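PDB 7KV1: SusD family protein from Bacteroides uniformis, which probably binds beta-glucan at the cell surface as the SusD-like glycan-binding protein of a gut bacterium's polysaccharide uptake system. Local coordinates for residues N72-I77 / N107-L112; T229-Y234 / K258-S263; S419-G424 / E476-A481; E436-T439 / G445-N448. One frame throughout, in Å; residues are numbered along the deposited sequence.

Interaction 1 of 4, residues N72-I77 / N107-L112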
loop_
_atom_site.group_PDB
_atom_site.type_symbol
_atom_site.label_atom_id
_atom_site.label_comp_id
_atom_site.label_asym_id
_atom_site.label_seq_id
_atom_site.Cartn_x
_atom_site.Cartn_y
_atom_site.Cartn_z
ATOM N N ASN A 72 1.813 4.761 2.591
ATOM C CA ASN A 72 2.905 3.873 3.073
ATOM C C ASN A 72 3.113 4.138 4.566
ATOM O O ASN A 72 3.361 3.148 5.287
ATOM C CB ASN A 72 4.192 3.941 2.233
ATOM C CG ASN A 72 4.855 5.305 2.200
ATOM O OD1 ASN A 72 4.176 6.339 2.264
ATOM N ND2 ASN A 72 6.187 5.326 2.069
ATOM N N ILE A 73 2.993 5.391 5.041
ATOM C CA ILE A 73 3.073 5.690 6.496
ATOM C C ILE A 73 1.956 4.884 7.184
ATOM O O ILE A 73 2.248 4.178 8.161
ATOM C CB ILE A 73 3.006 7.202 6.813
ATOM C CG1 ILE A 73 4.235 7.939 6.266
ATOM C CG2 ILE A 73 2.836 7.409 8.298
ATOM C CD1 ILE A 73 4.132 9.438 6.347
ATOM N N ASP A 74 0.733 4.976 6.681
ATOM C CA ASP A 74 -0.447 4.318 7.311
ATOM C C ASP A 74 -0.207 2.800 7.344
ATOM O O ASP A 74 -0.528 2.159 8.378
ATOM C CB ASP A 74 -1.739 4.698 6.586
ATOM C CG ASP A 74 -2.126 6.173 6.661
ATOM O OD1 ASP A 74 -1.492 6.938 7.447
ATOM O OD2 ASP A 74 -3.070 6.550 5.955
ATOM N N GLY A 75 0.397 2.241 6.283
ATOM C CA GLY A 75 0.673 0.803 6.188
ATOM C C GLY A 75 1.905 0.373 6.975
ATOM O O GLY A 75 2.114 -0.852 7.132
ATOM N N GLU A 76 2.716 1.301 7.491
ATOM C CA GLU A 76 4.000 0.929 8.133
ATOM C C GLU A 76 3.897 1.131 9.652
ATOM O O GLU A 76 4.481 0.326 10.395
ATOM C CB GLU A 76 5.164 1.721 7.526
ATOM C CG GLU A 76 5.519 1.348 6.104
ATOM C CD GLU A 76 6.421 0.137 5.955
ATOM O OE1 GLU A 76 6.824 -0.434 6.981
ATOM O OE2 GLU A 76 6.658 -0.261 4.813
ATOM N N ILE A 77 3.205 2.160 10.123
ATOM C CA ILE A 77 3.322 2.576 11.552
ATOM C C ILE A 77 2.884 1.465 12.506
ATOM O O ILE A 77 3.365 1.475 13.641
ATOM C CB ILE A 77 2.628 3.913 11.864
ATOM C CG1 ILE A 77 1.149 3.953 11.456
ATOM C CG2 ILE A 77 3.438 5.056 11.239
ATOM C CD1 ILE A 77 0.401 5.178 12.005
ATOM N N ASN A 107 -8.471 9.423 17.889
ATOM C CA ASN A 107 -7.034 9.260 17.529
ATOM C C ASN A 107 -6.912 8.032 16.617
ATOM O O ASN A 107 -6.524 6.946 17.097
ATOM C CB ASN A 107 -6.142 9.132 18.766
ATOM C CG ASN A 107 -6.030 10.427 19.539
ATOM O OD1 ASN A 107 -5.297 11.322 19.134
ATOM N ND2 ASN A 107 -6.789 10.546 20.614
ATOM N N THR A 108 -7.273 8.206 15.355
ATOM C CA THR A 108 -7.360 7.121 14.349
ATOM C C THR A 108 -7.086 7.723 12.966
ATOM O O THR A 108 -6.570 8.857 12.892
ATOM C CB THR A 108 -8.703 6.414 14.528
ATOM O OG1 THR A 108 -8.652 5.186 13.794
ATOM C CG2 THR A 108 -9.853 7.290 14.081
ATOM N N LEU A 109 -7.367 6.995 11.895
ATOM C CA LEU A 109 -7.157 7.467 10.500
ATOM C C LEU A 109 -8.499 7.890 9.873
ATOM O O LEU A 109 -8.846 7.415 8.796
ATOM C CB LEU A 109 -6.458 6.341 9.753
ATOM C CG LEU A 109 -5.038 6.035 10.223
ATOM C CD1 LEU A 109 -4.438 4.924 9.405
ATOM C CD2 LEU A 109 -4.147 7.267 10.139
ATOM N N GLY A 110 -9.208 8.815 10.508
ATOM C CA GLY A 110 -10.515 9.316 10.029
ATOM C C GLY A 110 -10.454 9.853 8.612
ATOM O O GLY A 110 -11.421 9.666 7.853
ATOM N N SER A 111 -9.355 10.516 8.242
ATOM C CA SER A 111 -9.205 11.145 6.907
ATOM C C SER A 111 -9.236 10.070 5.813
ATOM O O SER A 111 -9.805 10.327 4.735
ATOM C CB SER A 111 -7.952 12.005 6.842
ATOM O OG SER A 111 -6.831 11.177 6.973
ATOM N N LEU A 112 -8.694 8.881 6.088
ATOM C CA LEU A 112 -8.642 7.770 5.112
ATOM C C LEU A 112 -10.071 7.311 4.822
ATOM O O LEU A 112 -10.385 7.058 3.649
ATOM C CB LEU A 112 -7.780 6.639 5.697
ATOM C CG LEU A 112 -6.846 5.937 4.740
ATOM C CD1 LEU A 112 -5.918 6.948 4.068
ATOM C CD2 LEU A 112 -6.054 4.847 5.460
#

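Interaction 2 of 4, residues T229-Y234 / K258-S263. With NCO (cobalt hexammine(III)), chain C.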
loop_
_atom_site.group_PDB
_atom_site.type_symbol
_atom_site.label_atom_id
_atom_site.label_comp_id
_atom_site.label_asym_id
_atom_site.label_seq_id
_atom_site.Cartn_x
_atom_site.Cartn_y
_atom_site.Cartn_z
ATOM N N THR A 229 -5.723 -1.192 -14.549
ATOM C CA THR A 229 -5.483 -2.197 -15.604
ATOM C C THR A 229 -5.919 -3.568 -15.095
ATOM O O THR A 229 -6.166 -3.741 -13.880
ATOM C CB THR A 229 -4.017 -2.215 -16.041
ATOM O OG1 THR A 229 -3.272 -2.556 -14.879
ATOM C CG2 THR A 229 -3.530 -0.892 -16.604
ATOM N N GLN A 230 -5.997 -4.527 -15.999
ATOM C CA GLN A 230 -6.329 -5.905 -15.631
ATOM C C GLN A 230 -5.196 -6.425 -14.729
ATOM O O GLN A 230 -5.486 -7.190 -13.806
ATOM C CB GLN A 230 -6.557 -6.702 -16.903
ATOM C CG GLN A 230 -7.062 -8.097 -16.635
ATOM C CD GLN A 230 -8.545 -8.142 -16.438
ATOM O OE1 GLN A 230 -9.174 -7.134 -16.099
ATOM N NE2 GLN A 230 -9.096 -9.333 -16.631
ATOM N N ALA A 231 -3.942 -6.087 -15.019
ATOM C CA ALA A 231 -2.794 -6.532 -14.187
ATOM C C ALA A 231 -2.980 -5.963 -12.775
ATOM O O ALA A 231 -2.750 -6.663 -11.797
ATOM C CB ALA A 231 -1.479 -6.096 -14.781
ATOM N N MET A 232 -3.384 -4.708 -12.664
ATOM C CA MET A 232 -3.581 -4.089 -11.333
ATOM C C MET A 232 -4.701 -4.840 -10.611
ATOM O O MET A 232 -4.566 -5.064 -9.394
ATOM C CB MET A 232 -3.881 -2.595 -11.443
ATOM C CG MET A 232 -4.164 -1.948 -10.110
ATOM S SD MET A 232 -5.927 -1.765 -9.832
ATOM C CE MET A 232 -5.943 -0.731 -8.367
ATOM N N ALA A 233 -5.756 -5.221 -11.343
ATOM C CA ALA A 233 -6.924 -5.977 -10.844
ATOM C C ALA A 233 -6.472 -7.324 -10.272
ATOM O O ALA A 233 -6.943 -7.728 -9.169
ATOM C CB ALA A 233 -7.947 -6.166 -11.953
ATOM N N TYR A 234 -5.637 -8.040 -11.020
ATOM C CA TYR A 234 -5.034 -9.320 -10.562
ATOM C C TYR A 234 -4.306 -9.137 -9.210
ATOM O O TYR A 234 -4.393 -9.999 -8.346
ATOM C CB TYR A 234 -4.067 -9.870 -11.619
ATOM C CG TYR A 234 -4.691 -10.337 -12.909
ATOM C CD1 TYR A 234 -6.059 -10.501 -13.059
ATOM C CD2 TYR A 234 -3.885 -10.718 -13.966
ATOM C CE1 TYR A 234 -6.610 -10.930 -14.259
ATOM C CE2 TYR A 234 -4.419 -11.181 -15.159
ATOM C CZ TYR A 234 -5.790 -11.293 -15.306
ATOM O OH TYR A 234 -6.302 -11.766 -16.485
ATOM N N LYS A 258 0.373 -16.186 -12.400
ATOM C CA LYS A 258 1.072 -16.914 -13.502
ATOM C C LYS A 258 0.780 -16.294 -14.868
ATOM O O LYS A 258 1.682 -16.344 -15.704
ATOM C CB LYS A 258 0.716 -18.398 -13.483
ATOM C CG LYS A 258 1.442 -19.127 -12.368
ATOM C CD LYS A 258 0.891 -20.486 -12.051
ATOM C CE LYS A 258 1.263 -21.553 -13.051
ATOM N NZ LYS A 258 0.773 -22.841 -12.512
ATOM N N GLU A 259 -0.395 -15.698 -15.096
ATOM C CA GLU A 259 -0.618 -14.944 -16.357
ATOM C C GLU A 259 0.392 -13.794 -16.435
ATOM O O GLU A 259 0.836 -13.507 -17.525
ATOM C CB GLU A 259 -2.001 -14.303 -16.468
ATOM C CG GLU A 259 -3.137 -15.291 -16.468
ATOM C CD GLU A 259 -4.488 -14.612 -16.677
ATOM O OE1 GLU A 259 -4.578 -13.696 -17.527
ATOM O OE2 GLU A 259 -5.437 -14.997 -15.963
ATOM N N LEU A 260 0.665 -13.082 -15.337
ATOM C CA LEU A 260 1.601 -11.933 -15.397
ATOM C C LEU A 260 3.024 -12.474 -15.577
ATOM O O LEU A 260 3.784 -11.870 -16.331
ATOM C CB LEU A 260 1.479 -11.094 -14.118
ATOM C CG LEU A 260 0.125 -10.420 -13.923
ATOM C CD1 LEU A 260 0.132 -9.584 -12.664
ATOM C CD2 LEU A 260 -0.270 -9.613 -15.153
ATOM N N ILE A 261 3.370 -13.554 -14.872
ATOM C CA ILE A 261 4.698 -14.229 -14.996
ATOM C C ILE A 261 4.858 -14.784 -16.430
ATOM O O ILE A 261 5.981 -14.784 -16.929
ATOM C CB ILE A 261 4.838 -15.285 -13.883
ATOM C CG1 ILE A 261 4.840 -14.620 -12.505
ATOM C CG2 ILE A 261 6.073 -16.140 -14.059
ATOM C CD1 ILE A 261 4.642 -15.574 -11.369
ATOM N N ASP A 262 3.788 -15.243 -17.079
ATOM C CA ASP A 262 3.843 -15.815 -18.454
ATOM C C ASP A 262 3.824 -14.705 -19.502
ATOM O O ASP A 262 4.078 -14.998 -20.667
ATOM C CB ASP A 262 2.698 -16.794 -18.702
ATOM C CG ASP A 262 2.851 -18.083 -17.918
ATOM O OD1 ASP A 262 3.961 -18.331 -17.408
ATOM O OD2 ASP A 262 1.857 -18.800 -17.785
ATOM N N SER A 263 3.550 -13.474 -19.116
ATOM C CA SER A 263 3.419 -12.329 -20.037
ATOM C C SER A 263 4.786 -11.817 -20.504
ATOM O O SER A 263 5.722 -11.725 -19.729
ATOM C CB SER A 263 2.659 -11.211 -19.402
ATOM O OG SER A 263 2.840 -10.024 -20.156
HETATM CO CO NCO C . 8.931 -12.887 -18.157
HETATM N N1 NCO C . 8.707 -11.460 -19.550
HETATM N N2 NCO C . 8.985 -14.383 -16.836
HETATM N N3 NCO C . 10.627 -13.641 -19.060
HETATM N N4 NCO C . 7.802 -14.077 -19.249
HETATM N N5 NCO C . 7.264 -12.182 -17.213
HETATM N N6 NCO C . 10.089 -11.722 -17.057
#

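Interaction 3 of 4, residues S419-G424 / E476-A481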
loop_
_atom_site.group_PDB
_atom_site.type_symbol
_atom_site.label_atom_id
_atom_site.label_comp_id
_atom_site.label_asym_id
_atom_site.label_seq_id
_atom_site.Cartn_x
_atom_site.Cartn_y
_atom_site.Cartn_z
ATOM N N SER A 419 1.537 -20.890 -4.562
ATOM C CA SER A 419 1.944 -22.232 -5.029
ATOM C C SER A 419 2.182 -23.094 -3.789
ATOM O O SER A 419 1.557 -24.190 -3.666
ATOM C CB SER A 419 3.158 -22.148 -5.922
ATOM O OG SER A 419 3.709 -23.421 -6.165
ATOM N N LEU A 420 3.015 -22.626 -2.861
ATOM C CA LEU A 420 3.316 -23.445 -1.669
ATOM C C LEU A 420 2.033 -23.707 -0.891
ATOM O O LEU A 420 1.944 -24.786 -0.319
ATOM C CB LEU A 420 4.382 -22.765 -0.819
ATOM C CG LEU A 420 5.733 -22.621 -1.514
ATOM C CD1 LEU A 420 6.629 -21.699 -0.714
ATOM C CD2 LEU A 420 6.378 -23.979 -1.761
ATOM N N ARG A 421 1.069 -22.790 -0.853
ATOM C CA ARG A 421 -0.104 -23.045 0.027
ATOM C C ARG A 421 -1.195 -23.824 -0.717
ATOM O O ARG A 421 -2.250 -24.029 -0.116
ATOM C CB ARG A 421 -0.645 -21.753 0.637
ATOM C CG ARG A 421 0.374 -21.011 1.476
ATOM C CD ARG A 421 -0.062 -19.648 1.941
ATOM N NE ARG A 421 -1.194 -19.694 2.841
ATOM C CZ ARG A 421 -1.856 -18.616 3.269
ATOM N NH1 ARG A 421 -1.494 -17.389 2.894
ATOM N NH2 ARG A 421 -2.884 -18.775 4.069
ATOM N N THR A 422 -0.975 -24.251 -1.959
ATOM C CA THR A 422 -1.930 -25.109 -2.699
ATOM C C THR A 422 -1.237 -26.438 -3.049
ATOM O O THR A 422 -1.593 -27.038 -4.064
ATOM C CB THR A 422 -2.481 -24.348 -3.912
ATOM O OG1 THR A 422 -1.395 -23.963 -4.745
ATOM C CG2 THR A 422 -3.263 -23.103 -3.541
ATOM N N GLY A 423 -0.210 -26.816 -2.284
ATOM C CA GLY A 423 0.488 -28.110 -2.394
ATOM C C GLY A 423 1.693 -28.065 -3.319
ATOM O O GLY A 423 2.180 -29.125 -3.621
ATOM N N GLY A 424 2.155 -26.892 -3.774
ATOM C CA GLY A 424 3.254 -26.786 -4.751
ATOM C C GLY A 424 4.587 -27.213 -4.172
ATOM O O GLY A 424 4.779 -27.210 -2.920
ATOM N N GLU A 476 -1.104 -14.587 10.783
ATOM C CA GLU A 476 -1.828 -15.273 11.881
ATOM C C GLU A 476 -2.585 -16.502 11.338
ATOM O O GLU A 476 -2.814 -17.434 12.122
ATOM C CB GLU A 476 -2.719 -14.298 12.650
ATOM C CG GLU A 476 -1.919 -13.263 13.419
ATOM C CD GLU A 476 -1.073 -13.851 14.537
ATOM O OE1 GLU A 476 -1.564 -14.769 15.214
ATOM O OE2 GLU A 476 0.088 -13.444 14.687
ATOM N N GLY A 477 -2.989 -16.504 10.070
ATOM C CA GLY A 477 -3.738 -17.605 9.472
ATOM C C GLY A 477 -2.823 -18.501 8.651
ATOM O O GLY A 477 -3.367 -19.385 7.989
ATOM N N ILE A 478 -1.498 -18.328 8.709
ATOM C CA ILE A 478 -0.553 -19.085 7.833
ATOM C C ILE A 478 0.217 -20.103 8.674
ATOM O O ILE A 478 1.119 -19.706 9.447
ATOM C CB ILE A 478 0.416 -18.161 7.085
ATOM C CG1 ILE A 478 -0.345 -17.162 6.214
ATOM C CG2 ILE A 478 1.417 -19.012 6.299
ATOM C CD1 ILE A 478 0.545 -16.183 5.513
ATOM N N SER A 479 -0.078 -21.382 8.435
ATOM C CA SER A 479 0.481 -22.538 9.179
ATOM C C SER A 479 2.021 -22.508 9.317
ATOM O O SER A 479 2.556 -22.654 10.458
ATOM C CB SER A 479 0.002 -23.818 8.536
ATOM O OG SER A 479 0.191 -24.813 9.488
ATOM N N GLY A 480 2.759 -22.341 8.244
ATOM C CA GLY A 480 4.234 -22.406 8.381
ATOM C C GLY A 480 4.913 -21.055 8.613
ATOM O O GLY A 480 6.128 -20.982 8.368
ATOM N N ALA A 481 4.210 -20.023 9.086
ATOM C CA ALA A 481 4.831 -18.711 9.394
ATOM C C ALA A 481 5.650 -18.847 10.682
ATOM O O ALA A 481 5.101 -19.326 11.653
ATOM C CB ALA A 481 3.799 -17.616 9.534
#

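Interaction 4 of 4, residues E436-T439 / G445-N448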
loop_
_atom_site.group_PDB
_atom_site.type_symbol
_atom_site.label_atom_id
_atom_site.label_comp_id
_atom_site.label_asym_id
_atom_site.label_seq_id
_atom_site.Cartn_x
_atom_site.Cartn_y
_atom_site.Cartn_z
ATOM N N GLU A 436 14.373 -15.489 -8.452
ATOM C CA GLU A 436 14.465 -14.344 -9.413
ATOM C C GLU A 436 14.549 -13.024 -8.622
ATOM O O GLU A 436 15.345 -12.156 -8.997
ATOM C CB GLU A 436 13.239 -14.387 -10.324
ATOM C CG GLU A 436 13.292 -13.646 -11.641
ATOM C CD GLU A 436 12.260 -14.179 -12.645
ATOM O OE1 GLU A 436 12.074 -15.456 -12.666
ATOM O OE2 GLU A 436 11.586 -13.340 -13.394
ATOM N N VAL A 437 13.745 -12.894 -7.566
ATOM C CA VAL A 437 13.776 -11.741 -6.620
ATOM C C VAL A 437 15.109 -11.748 -5.860
ATOM O O VAL A 437 15.735 -10.687 -5.800
ATOM C CB VAL A 437 12.562 -11.739 -5.670
ATOM C CG1 VAL A 437 12.609 -10.604 -4.665
ATOM C CG2 VAL A 437 11.241 -11.682 -6.430
ATOM N N ARG A 438 15.527 -12.862 -5.273
ATOM C CA ARG A 438 16.801 -12.922 -4.494
ATOM C C ARG A 438 17.975 -12.575 -5.408
ATOM O O ARG A 438 18.805 -11.759 -5.014
ATOM C CB ARG A 438 16.986 -14.310 -3.900
ATOM C CG ARG A 438 16.027 -14.605 -2.762
ATOM C CD ARG A 438 16.376 -15.851 -1.980
ATOM N NE ARG A 438 17.680 -15.826 -1.340
ATOM C CZ ARG A 438 17.944 -15.319 -0.136
ATOM N NH1 ARG A 438 17.006 -14.707 0.588
ATOM N NH2 ARG A 438 19.177 -15.409 0.326
ATOM N N THR A 439 18.017 -13.142 -6.614
ATOM C CA THR A 439 19.127 -12.915 -7.579
ATOM C C THR A 439 19.194 -11.428 -7.948
ATOM O O THR A 439 20.305 -10.891 -8.027
ATOM C CB THR A 439 18.973 -13.775 -8.841
ATOM O OG1 THR A 439 18.983 -15.108 -8.372
ATOM C CG2 THR A 439 20.114 -13.616 -9.823
ATOM N N GLY A 445 20.432 -17.878 -4.579
ATOM C CA GLY A 445 19.112 -18.546 -4.608
ATOM C C GLY A 445 18.982 -19.515 -3.440
ATOM O O GLY A 445 20.045 -19.938 -2.911
ATOM N N LEU A 446 17.753 -19.807 -2.988
ATOM C CA LEU A 446 17.489 -20.885 -2.005
ATOM C C LEU A 446 17.347 -22.203 -2.784
ATOM O O LEU A 446 16.738 -22.174 -3.838
ATOM C CB LEU A 446 16.221 -20.583 -1.207
ATOM C CG LEU A 446 16.227 -19.263 -0.436
ATOM C CD1 LEU A 446 14.984 -19.125 0.413
ATOM C CD2 LEU A 446 17.457 -19.143 0.436
ATOM N N ALA A 447 17.891 -23.309 -2.272
ATOM C CA ALA A 447 17.776 -24.645 -2.923
ATOM C C ALA A 447 16.382 -25.245 -2.723
ATOM O O ALA A 447 15.995 -26.143 -3.483
ATOM C CB ALA A 447 18.850 -25.575 -2.405
ATOM N N ASN A 448 15.676 -24.829 -1.697
ATOM C CA ASN A 448 14.297 -25.284 -1.398
ATOM C C ASN A 448 13.588 -24.087 -0.755
ATOM O O ASN A 448 14.251 -23.397 0.009
ATOM C CB ASN A 448 14.264 -26.523 -0.500
ATOM C CG ASN A 448 12.856 -27.048 -0.258
ATOM O OD1 ASN A 448 12.147 -27.415 -1.184
ATOM N ND2 ASN A 448 12.419 -27.077 0.985
#

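Interaction 1 of 4, residues N72-I77 / N107-L112
Asp74 pushes its carboxylate between the branched ends of Leu109 and Leu112, and these three buried side chains make up the contact. The tight part is at OD2, which meets both methyls of Leu112: CD1 lies 3.4 Å from Asp74 OD2 and CD2 3.5 Å from the same oxygen. The two side chains come from opposite directions, so the leucine fork faces the oxygen. Leu109 fits more loosely, sliding alongside the aspartate, with its CD1 3.8 Å from Asp74 CG and its CD2 3.8 Å from Asp74 OD1. Asp74 CG stands beside its own backbone N, chi1 -65°, which carries the carboxylate off helix 71-76 toward the start of helix 110-129, where Leu109 is the N-cap residue. The more open side is that of the helix start: Gly110 and Ser111 are partly exposed and leave the contact to the two leucines. Tyr162 of helix 138-162 packs on all three contact residues. Leucine suits this place because its two methyls give broad apolar cover around the carboxylate, whereas a buried aspartate needs a polar partner. Asn69 ND2 supplies one by hydrogen bonding to OD2; the leucines would tend to raise the carboxylate's pKa, and this bond probably offsets the shift.

Interaction 2 of 4, residues T229-Y234 / K258-S263
Tyr234 overlaps Leu260 with the edge of its ring: CD2 of the tyrosine lies 4.0 Å from Leu260 CD2, which sits near the ring plane. The same leucine methyl reaches across to Ala231, one turn earlier on helix 230-244, where CB is 3.7 Å from Leu260 CD2. Alanine suits this position because its short side chain lets the leucine come close to the helix backbone; leucine spans the gap between axes 10.8 Å apart. At the exposed margin, Tyr234 OH donates a hydrogen bond of 2.8 Å to Glu259 OE1. The side chains cross at about a right angle, with ring and carboxylate planes 67° apart, and the hydroxyl meets OE1 on the syn side but 35° out of the carboxylate plane. An extended glutamate has the length to meet the phenol from the other helix. At the end of helix 250-262, the carbonyl oxygens of Ile261 and Ser263 turn outward to the cobalt hexammine ion; Ile261 O accepts from three ammines, the shortest bond being 2.9 Å from N5. Phe266 O and Tyr408 OH complete this hydrogen-bonded site. The two short helical segments run roughly antiparallel, at 136°. Ile287 of strand 286-290 packs on both Ala231 and Leu260, and helix 408-420 covers Leu260 and Ile261 through Thr411 and Tyr408.

Interaction 3 of 4, residues S419-G424 / E476-A481
Two type I beta turns, Leu420 to Gly423 and Ile478 to Ala481, lie near each other, the closest CA atoms being those of Arg421 and Ile478, 8.8 Å apart. Just before the first turn, Ser419 O accepts from Thr422 N and Gly424 N. Gly423 suits the turn because its phi is positive. Across the gap the contact is carried by Arg421, whose guanidinium lies over Ile478. CG1 of the isoleucine sits 3.3 Å above the guanidinium plane, offset toward its rim, and is 3.5 Å from Arg421 NH1; Ile478 CD1 is also 3.5 Å from Arg421 NH1. The chain of Arg421 bends at CG-CD (chi3 64°), and the two side chains cross at about a right angle. Arginine suits a partly exposed place: its face packs on an apolar side chain while its nitrogens keep polar partners, here Glu417 through a salt bridge to NH1 and Asn245 through a hydrogen bond to NH2. Buried Ile478 in turn rests on Val451 of helix 451-461, which also touches Arg421. The arrangement is an apolar side chain packed on a guanidinium face, joining the end of helix 408-420 to the loop between helices 468-474 and 487-490 within the mainly helical SusD fold.

Interaction 4 of 4, residues E436-T439 / G445-N448
Arg438 and Leu446 meet within a helix-loop-helix hairpin of the helical SusD fold, where the chain leaves helix 429-440 and doubles back past it before entering helix 451-461. Their side chains cross at about a right angle. The leucine comes over the flat end of the arginine: Leu446 CD2 stands 3.7 Å above the guanidinium plane, offset toward the rim, and lies 3.8 Å from Arg438 NE. Behind the guanidinium, the aliphatic part of the arginine takes its share of the packing. Arg438 has a bend at CG-CD (chi3 60°), and a quarter-turn at the last torsion (chi4 87°) sets the guanidinium across the line of its own chain, so that a face rather than an end is offered to the leucine. As for Leu446, its CB does not aim at the helix, but its end comes nearer. Arginine suits this surface place because it can cover an apolar branch while its nitrogens bind in other directions. NH1 makes a salt bridge with Glu457 of helix 451-461, and NE donates to Ala444 O just before the loop segment, two bonds that should limit the rotation of the group. Asn435 of the first helix holds the loop as well, its OD1 accepting from Leu446 N. At Gly445 the backbone runs close to the helix, its CA 6.1 Å from the CA of Arg438. The closest approach of the two main side chains is the 3.7 Å between Arg438 CD and Leu446 CG.

Interaction 1 lies deepest, its centre 11 Å from that of the chain, and interaction 4 is the most superficial; interaction 2 is mainly buried with one exposed margin, and interaction 3 is partly buried. Chemistry follows depth. A carboxylate set among leucines marks the interior, an apolar core with a tyrosine-glutamate bond the intermediate case, and guanidinium faces covered by aliphatic branches the two outer contacts. Helix 408-420 packs against the helices of interactions 2 and 4 and ends in interaction 3, while helix 451-461 touches both 3 and 4. Interaction 1 stands apart from this group, its nearest atoms about 14 Å from interaction 3.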